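3-oxoadipate enol-lactonase (Burkholderia xenovorans, PDB 2XUA) probably hydrolyses the enol-lactone of 3-oxoadipate in catechol breakdown, as an alpha/beta hydrolase. Local coordinates at residues Ser40-His52 with Asn247-Val259. Residues are numbered along the deposited sequence; the frame is centred on the assembly and turned at random.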
ATOM      1  N   SER B  40       4.968   1.515  -2.224  1.00 11.13           N
ATOM      2  CA  SER B  40       4.468   0.137  -2.346  1.00 11.75           C
ATOM      3  C   SER B  40       4.655  -0.421  -3.739  1.00 12.74           C
ATOM      4  O   SER B  40       4.643  -1.664  -3.951  1.00 11.37           O
ATOM      5  CB  SER B  40       2.973   0.036  -1.923  1.00 10.00           C
ATOM      6  OG  SER B  40       2.078   0.696  -2.861  1.00 12.55           O
HETATM    7  N   MSE B  41       4.820   0.472  -4.727  1.00 13.34           N
HETATM    8  CA  MSE B  41       4.957  -0.035  -6.122  1.00 11.45           C
HETATM    9  C   MSE B  41       6.203  -0.902  -6.312  1.00 11.38           C
HETATM   10  O   MSE B  41       6.235  -1.710  -7.204  1.00  8.63           O
HETATM   11  CB  MSE B  41       4.948   1.109  -7.131  1.00 12.04           C
HETATM   12  CG  MSE B  41       6.199   1.988  -6.996  1.00 10.64           C
HETATM   13 SE   MSE B  41       6.501   2.848  -8.689  1.00 20.93          SE
HETATM   14  CE  MSE B  41       7.163   1.366  -9.759  1.00 13.28           C
ATOM     15  N   TRP B  42       7.215  -0.778  -5.425  1.00 11.59           N
ATOM     16  CA  TRP B  42       8.437  -1.546  -5.569  1.00 10.73           C
ATOM     17  C   TRP B  42       8.390  -2.824  -4.722  1.00 12.08           C
ATOM     18  O   TRP B  42       9.365  -3.517  -4.614  1.00 11.79           O
ATOM     19  CB  TRP B  42       9.608  -0.696  -5.046  1.00 12.48           C
ATOM     20  CG  TRP B  42       9.913   0.457  -5.954  1.00 10.95           C
ATOM     21  CD1 TRP B  42       9.776   1.777  -5.664  1.00  7.81           C
ATOM     22  CD2 TRP B  42      10.478   0.375  -7.279  1.00 11.00           C
ATOM     23  NE1 TRP B  42      10.153   2.534  -6.757  1.00 11.40           N
ATOM     24  CE2 TRP B  42      10.604   1.710  -7.756  1.00 12.83           C
ATOM     25  CE3 TRP B  42      10.819  -0.682  -8.118  1.00 14.74           C
ATOM     26  CZ2 TRP B  42      11.099   2.022  -9.037  1.00 12.27           C
ATOM     27  CZ3 TRP B  42      11.336  -0.395  -9.393  1.00 15.69           C
ATOM     28  CH2 TRP B  42      11.454   0.970  -9.845  1.00 12.01           C
ATOM     29  N   ALA B  43       7.275  -3.096  -4.054  1.00 10.69           N
ATOM     30  CA  ALA B  43       7.244  -4.252  -3.193  1.00 11.04           C
ATOM     31  C   ALA B  43       7.717  -5.563  -3.896  1.00 11.08           C
ATOM     32  O   ALA B  43       8.433  -6.368  -3.275  1.00 11.90           O
ATOM     33  CB  ALA B  43       5.776  -4.413  -2.545  1.00  9.44           C
ATOM     34  N   PRO B  44       7.390  -5.774  -5.205  1.00 11.89           N
ATOM     35  CA  PRO B  44       7.887  -7.079  -5.779  1.00 13.40           C
ATOM     36  C   PRO B  44       9.405  -7.205  -5.877  1.00 12.97           C
ATOM     37  O   PRO B  44       9.931  -8.311  -5.960  1.00 11.76           O
ATOM     38  CB  PRO B  44       7.237  -7.142  -7.191  1.00 12.82           C
ATOM     39  CG  PRO B  44       5.933  -6.281  -7.021  1.00 13.41           C
ATOM     40  CD  PRO B  44       6.560  -5.071  -6.187  1.00 12.69           C
ATOM     41  N   GLN B  45      10.105  -6.072  -5.880  1.00 13.02           N
ATOM     42  CA  GLN B  45      11.554  -6.108  -5.937  1.00 11.96           C
ATOM     43  C   GLN B  45      12.295  -6.203  -4.566  1.00 12.34           C
ATOM     44  O   GLN B  45      13.528  -6.411  -4.520  1.00 13.22           O
ATOM     45  CB  GLN B  45      12.058  -4.860  -6.686  1.00 11.92           C
ATOM     46  CG  GLN B  45      11.955  -4.966  -8.230  1.00 14.43           C
ATOM     47  CD  GLN B  45      10.502  -4.976  -8.711  1.00 15.31           C
ATOM     48  OE1 GLN B  45      10.074  -5.836  -9.525  1.00 17.70           O
ATOM     49  NE2 GLN B  45       9.723  -4.034  -8.199  1.00 11.06           N
ATOM     50  N   VAL B  46      11.589  -5.941  -3.490  1.00 11.65           N
ATOM     51  CA  VAL B  46      12.279  -5.707  -2.189  1.00 13.13           C
ATOM     52  C   VAL B  46      13.081  -6.917  -1.675  1.00 13.60           C
ATOM     53  O   VAL B  46      14.253  -6.814  -1.278  1.00 12.92           O
ATOM     54  CB  VAL B  46      11.271  -5.197  -1.142  1.00 12.23           C
ATOM     55  CG1 VAL B  46      11.916  -5.204   0.282  1.00 14.86           C
ATOM     56  CG2 VAL B  46      10.764  -3.750  -1.576  1.00 14.02           C
ATOM     57  N   ALA B  47      12.458  -8.072  -1.771  1.00 15.75           N
ATOM     58  CA  ALA B  47      13.065  -9.338  -1.308  1.00 16.27           C
ATOM     59  C   ALA B  47      14.390  -9.633  -2.016  1.00 15.98           C
ATOM     60  O   ALA B  47      15.403  -9.841  -1.363  1.00 15.76           O
ATOM     61  CB  ALA B  47      12.077 -10.512  -1.469  1.00 16.85           C
ATOM     62  N   ALA B  48      14.405  -9.636  -3.347  1.00 15.56           N
ATOM     63  CA  ALA B  48      15.599  -9.906  -4.086  1.00 15.28           C
ATOM     64  C   ALA B  48      16.660  -8.818  -3.902  1.00 14.58           C
ATOM     65  O   ALA B  48      17.842  -9.122  -3.881  1.00 16.34           O
ATOM     66  CB  ALA B  48      15.304 -10.136  -5.605  1.00 16.43           C
ATOM     67  N   LEU B  49      16.263  -7.560  -3.757  1.00 14.10           N
ATOM     68  CA  LEU B  49      17.260  -6.515  -3.631  1.00 12.80           C
ATOM     69  C   LEU B  49      17.892  -6.489  -2.242  1.00 13.10           C
ATOM     70  O   LEU B  49      19.066  -6.234  -2.112  1.00 13.91           O
ATOM     71  CB  LEU B  49      16.647  -5.156  -3.932  1.00 11.60           C
ATOM     72  CG  LEU B  49      16.350  -4.830  -5.404  1.00 10.79           C
ATOM     73  CD1 LEU B  49      15.530  -3.529  -5.325  1.00 10.99           C
ATOM     74  CD2 LEU B  49      17.625  -4.597  -6.278  1.00 12.13           C
ATOM     75  N   SER B  50      17.088  -6.787  -1.222  1.00 13.75           N
ATOM     76  CA  SER B  50      17.525  -6.952   0.178  1.00 15.62           C
ATOM     77  C   SER B  50      18.556  -7.983   0.381  1.00 17.19           C
ATOM     78  O   SER B  50      19.156  -8.000   1.438  1.00 17.46           O
ATOM     79  CB  SER B  50      16.339  -7.487   1.063  1.00 15.88           C
ATOM     80  OG  SER B  50      15.464  -6.415   1.224  1.00 16.80           O
ATOM     81  N   LYS B  51      18.668  -8.933  -0.548  1.00 18.96           N
ATOM     82  CA  LYS B  51      19.665  -9.976  -0.422  1.00 21.55           C
ATOM     83  C   LYS B  51      21.042  -9.409  -0.721  1.00 21.98           C
ATOM     84  O   LYS B  51      22.025  -9.802  -0.106  1.00 22.98           O
ATOM     85  CB  LYS B  51      19.359 -11.127  -1.326  1.00 22.65           C
ATOM     86  CG  LYS B  51      18.060 -11.800  -0.916  1.00 27.84           C
ATOM     87  CD  LYS B  51      18.083 -13.280  -1.142  1.00 35.45           C
ATOM     88  CE  LYS B  51      18.077 -13.659  -2.616  1.00 38.92           C
ATOM     89  NZ  LYS B  51      17.512 -15.036  -2.754  1.00 41.33           N
ATOM     90  N   HIS B  52      21.078  -8.437  -1.619  1.00 20.52           N
ATOM     91  CA  HIS B  52      22.333  -7.890  -2.095  1.00 20.78           C
ATOM     92  C   HIS B  52      22.643  -6.498  -1.632  1.00 18.63           C
ATOM     93  O   HIS B  52      23.764  -6.117  -1.718  1.00 18.67           O
ATOM     94  CB  HIS B  52      22.348  -7.969  -3.614  1.00 22.21           C
ATOM     95  CG  HIS B  52      22.192  -9.366  -4.106  1.00 27.25           C
ATOM     96  ND1 HIS B  52      23.214 -10.292  -4.034  1.00 33.12           N
ATOM     97  CD2 HIS B  52      21.109 -10.029  -4.595  1.00 29.22           C
ATOM     98  CE1 HIS B  52      22.769 -11.464  -4.475  1.00 34.57           C
ATOM     99  NE2 HIS B  52      21.503 -11.321  -4.844  1.00 30.98           N
ATOM    100  N   ASN B 247       7.900  -3.176 -13.770  1.00 13.43           N
ATOM    101  CA  ASN B 247       8.392  -3.913 -12.571  1.00 13.30           C
ATOM    102  C   ASN B 247       7.250  -4.675 -11.861  1.00 12.09           C
ATOM    103  O   ASN B 247       7.495  -5.549 -11.011  1.00 13.97           O
ATOM    104  CB  ASN B 247       9.013  -2.931 -11.569  1.00 12.90           C
ATOM    105  CG  ASN B 247       7.973  -2.096 -10.897  1.00 14.78           C
ATOM    106  OD1 ASN B 247       7.260  -1.350 -11.575  1.00 15.02           O
ATOM    107  ND2 ASN B 247       7.822  -2.252  -9.559  1.00  8.93           N
ATOM    108  N   ILE B 248       6.014  -4.296 -12.151  1.00 12.60           N
ATOM    109  CA  ILE B 248       4.841  -5.063 -11.743  1.00 13.73           C
ATOM    110  C   ILE B 248       4.373  -6.094 -12.748  1.00 14.51           C
ATOM    111  O   ILE B 248       4.289  -7.282 -12.437  1.00 15.15           O
ATOM    112  CB  ILE B 248       3.707  -4.149 -11.339  1.00 13.66           C
ATOM    113  CG1 ILE B 248       4.095  -3.527 -10.013  1.00 15.41           C
ATOM    114  CG2 ILE B 248       2.398  -4.970 -11.059  1.00 13.06           C
ATOM    115  CD1 ILE B 248       3.134  -2.474  -9.564  1.00 13.71           C
ATOM    116  N   GLU B 249       4.066  -5.648 -13.962  1.00 15.43           N
ATOM    117  CA  GLU B 249       3.616  -6.579 -14.982  1.00 15.92           C
ATOM    118  C   GLU B 249       4.626  -7.704 -15.302  1.00 15.35           C
ATOM    119  O   GLU B 249       4.226  -8.826 -15.531  1.00 14.59           O
ATOM    120  CB  GLU B 249       3.125  -5.811 -16.250  1.00 15.92           C
ATOM    121  CG  GLU B 249       2.639  -6.796 -17.345  1.00 14.33           C
ATOM    122  CD  GLU B 249       1.678  -6.105 -18.341  1.00 20.76           C
ATOM    123  OE1 GLU B 249       1.344  -4.896 -18.102  1.00 15.08           O
ATOM    124  OE2 GLU B 249       1.279  -6.775 -19.336  1.00 17.68           O
ATOM    125  N   ARG B 250       5.928  -7.419 -15.364  1.00 15.60           N
ATOM    126  CA  ARG B 250       6.899  -8.445 -15.582  1.00 15.22           C
ATOM    127  C   ARG B 250       7.853  -8.390 -14.425  1.00 16.02           C
ATOM    128  O   ARG B 250       9.083  -8.251 -14.626  1.00 15.27           O
ATOM    129  CB  ARG B 250       7.770  -8.126 -16.786  1.00 15.76           C
ATOM    130  CG  ARG B 250       7.192  -8.262 -18.132  1.00 22.21           C
ATOM    131  CD  ARG B 250       6.209  -9.281 -18.251  1.00 30.46           C
ATOM    132  NE  ARG B 250       6.747 -10.410 -18.938  1.00 33.26           N
ATOM    133  CZ  ARG B 250       6.077 -11.145 -19.823  1.00 35.91           C
ATOM    134  NH1 ARG B 250       4.818 -10.881 -20.137  1.00 35.94           N
ATOM    135  NH2 ARG B 250       6.695 -12.179 -20.393  1.00 37.60           N
ATOM    136  N   ALA B 251       7.322  -8.521 -13.216  1.00 15.34           N
ATOM    137  CA  ALA B 251       8.132  -8.429 -11.975  1.00 15.00           C
ATOM    138  C   ALA B 251       9.342  -9.318 -11.964  1.00 15.87           C
ATOM    139  O   ALA B 251      10.454  -8.879 -11.720  1.00 13.99           O
ATOM    140  CB  ALA B 251       7.246  -8.699 -10.770  1.00 14.08           C
ATOM    141  N   ASP B 252       9.141 -10.608 -12.253  1.00 16.34           N
ATOM    142  CA  ASP B 252      10.246 -11.518 -12.143  1.00 18.28           C
ATOM    143  C   ASP B 252      11.421 -11.199 -13.058  1.00 18.16           C
ATOM    144  O   ASP B 252      12.575 -11.221 -12.597  1.00 17.28           O
ATOM    145  CB  ASP B 252       9.770 -12.980 -12.249  1.00 19.83           C
ATOM    146  CG  ASP B 252      10.865 -13.948 -11.800  1.00 22.59           C
ATOM    147  OD1 ASP B 252      11.680 -14.310 -12.658  1.00 22.09           O
ATOM    148  OD2 ASP B 252      10.958 -14.263 -10.594  1.00 27.86           O
ATOM    149  N   ALA B 253      11.147 -10.852 -14.319  1.00 16.63           N
ATOM    150  CA  ALA B 253      12.186 -10.540 -15.274  1.00 15.43           C
ATOM    151  C   ALA B 253      12.804  -9.225 -14.948  1.00 16.69           C
ATOM    152  O   ALA B 253      14.022  -9.054 -15.105  1.00 17.48           O
ATOM    153  CB  ALA B 253      11.623 -10.501 -16.684  1.00 16.21           C
ATOM    154  N   PHE B 254      11.971  -8.266 -14.498  1.00 16.33           N
ATOM    155  CA  PHE B 254      12.471  -6.937 -14.125  1.00 14.48           C
ATOM    156  C   PHE B 254      13.480  -7.053 -12.958  1.00 15.28           C
ATOM    157  O   PHE B 254      14.588  -6.476 -13.027  1.00 14.70           O
ATOM    158  CB  PHE B 254      11.290  -6.066 -13.724  1.00 13.59           C
ATOM    159  CG  PHE B 254      11.677  -4.660 -13.355  1.00 15.66           C
ATOM    160  CD1 PHE B 254      11.447  -3.582 -14.231  1.00 10.09           C
ATOM    161  CD2 PHE B 254      12.294  -4.411 -12.125  1.00 13.16           C
ATOM    162  CE1 PHE B 254      11.810  -2.222 -13.868  1.00 11.84           C
ATOM    163  CE2 PHE B 254      12.641  -3.062 -11.752  1.00  9.76           C
ATOM    164  CZ  PHE B 254      12.399  -1.979 -12.613  1.00 14.49           C
ATOM    165  N   THR B 255      13.065  -7.749 -11.903  1.00 15.02           N
ATOM    166  CA  THR B 255      13.905  -8.006 -10.755  1.00 16.82           C
ATOM    167  C   THR B 255      15.251  -8.640 -11.124  1.00 16.91           C
ATOM    168  O   THR B 255      16.317  -8.108 -10.782  1.00 17.33           O
ATOM    169  CB  THR B 255      13.165  -8.798  -9.653  1.00 16.99           C
ATOM    170  OG1 THR B 255      11.989  -8.059  -9.251  1.00 16.90           O
ATOM    171  CG2 THR B 255      14.073  -8.923  -8.457  1.00 17.73           C
ATOM    172  N   LYS B 256      15.198  -9.726 -11.869  1.00 17.09           N
ATOM    173  CA  LYS B 256      16.386 -10.402 -12.347  1.00 18.49           C
ATOM    174  C   LYS B 256      17.299  -9.462 -13.116  1.00 18.56           C
ATOM    175  O   LYS B 256      18.522  -9.429 -12.866  1.00 17.02           O
ATOM    176  CB  LYS B 256      15.970 -11.613 -13.214  1.00 20.53           C
ATOM    177  CG  LYS B 256      17.110 -12.456 -13.796  1.00 26.85           C
ATOM    178  CD  LYS B 256      17.776 -13.369 -12.726  1.00 36.86           C
ATOM    179  CE  LYS B 256      19.007 -14.195 -13.226  1.00 39.96           C
ATOM    180  NZ  LYS B 256      18.834 -14.681 -14.627  1.00 39.70           N
ATOM    181  N   THR B 257      16.714  -8.713 -14.065  1.00 17.36           N
ATOM    182  CA  THR B 257      17.516  -7.828 -14.876  1.00 17.80           C
ATOM    183  C   THR B 257      18.262  -6.801 -14.024  1.00 17.25           C
ATOM    184  O   THR B 257      19.455  -6.597 -14.210  1.00 17.07           O
ATOM    185  CB  THR B 257      16.645  -7.093 -15.919  1.00 17.26           C
ATOM    186  OG1 THR B 257      15.895  -8.074 -16.677  1.00 17.56           O
ATOM    187  CG2 THR B 257      17.526  -6.301 -16.848  1.00 19.18           C
ATOM    188  N   VAL B 258      17.537  -6.147 -13.123  1.00 15.64           N
ATOM    189  CA  VAL B 258      18.086  -5.116 -12.277  1.00 16.42           C
ATOM    190  C   VAL B 258      19.113  -5.752 -11.317  1.00 17.22           C
ATOM    191  O   VAL B 258      20.189  -5.201 -11.170  1.00 17.74           O
ATOM    192  CB  VAL B 258      16.993  -4.326 -11.561  1.00 17.64           C
ATOM    193  CG1 VAL B 258      17.584  -3.295 -10.675  1.00 15.76           C
ATOM    194  CG2 VAL B 258      16.185  -3.529 -12.643  1.00 15.26           C
ATOM    195  N   VAL B 259      18.820  -6.936 -10.769  1.00 17.75           N
ATOM    196  CA  VAL B 259      19.767  -7.550  -9.822  1.00 19.34           C
ATOM    197  C   VAL B 259      21.083  -7.947 -10.532  1.00 19.88           C
ATOM    198  O   VAL B 259      22.168  -7.636 -10.026  1.00 20.28           O
ATOM    199  CB  VAL B 259      19.143  -8.627  -8.952  1.00 18.99           C
ATOM    200  CG1 VAL B 259      20.230  -9.374  -8.040  1.00 19.90           C
ATOM    201  CG2 VAL B 259      18.051  -8.007  -8.031  1.00 20.44           C
TER
HETATM  202  O   HOH W   1      10.047  -9.648  -8.376  1.00 16.72           O
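N247 and M41 join the turn before helix 43-52 to the short helix 246-249 that precedes helix 251-263, on one face of the central sheet of the alpha/beta hydrolase fold. The axes of helix 43-52 and helix 251-259 run in roughly the same direction, 9.7 Å apart at closest approach and crossing at -33°. One direct hydrogen bond lies just ahead of both: N247 ND2 donates to the backbone O of M41 at 2.9 Å. M41 O lies almost in the amide plane of N247, whereas ND2 stands above the carbonyl plane of M41. Near this bond the selenomethionine M41 bends at chi3 (-73°), bringing CE over one face of the W42 indole and within 3.3 Å of N247 OD1, a buried oxygen with no polar partner in the model. Water joins the helices too, donating to P44 O at 2.8 Å and hydrogen-bonding T255 OG1.

Packing accounts for much of the rest. Q45 is a knob in a hole formed by N247, A251, F254 and T255. F254 carries N247 CB over one ring face, and its CE2 meets the edge of the W42 indole in plane; W42 touches L99 of strand 94-99, and F254 I212 of strand 209-214. P44 CB meets A251 CB at 3.9 Å, while V169 of the second subunit packs on P44 and I248. V259 splits its branches, CG2 on L49 CD2 and CG1 at 3.6 Å from H52 CD2. The tightest carbon pair is A48 CB against T255 CG2, 3.3 Å apart.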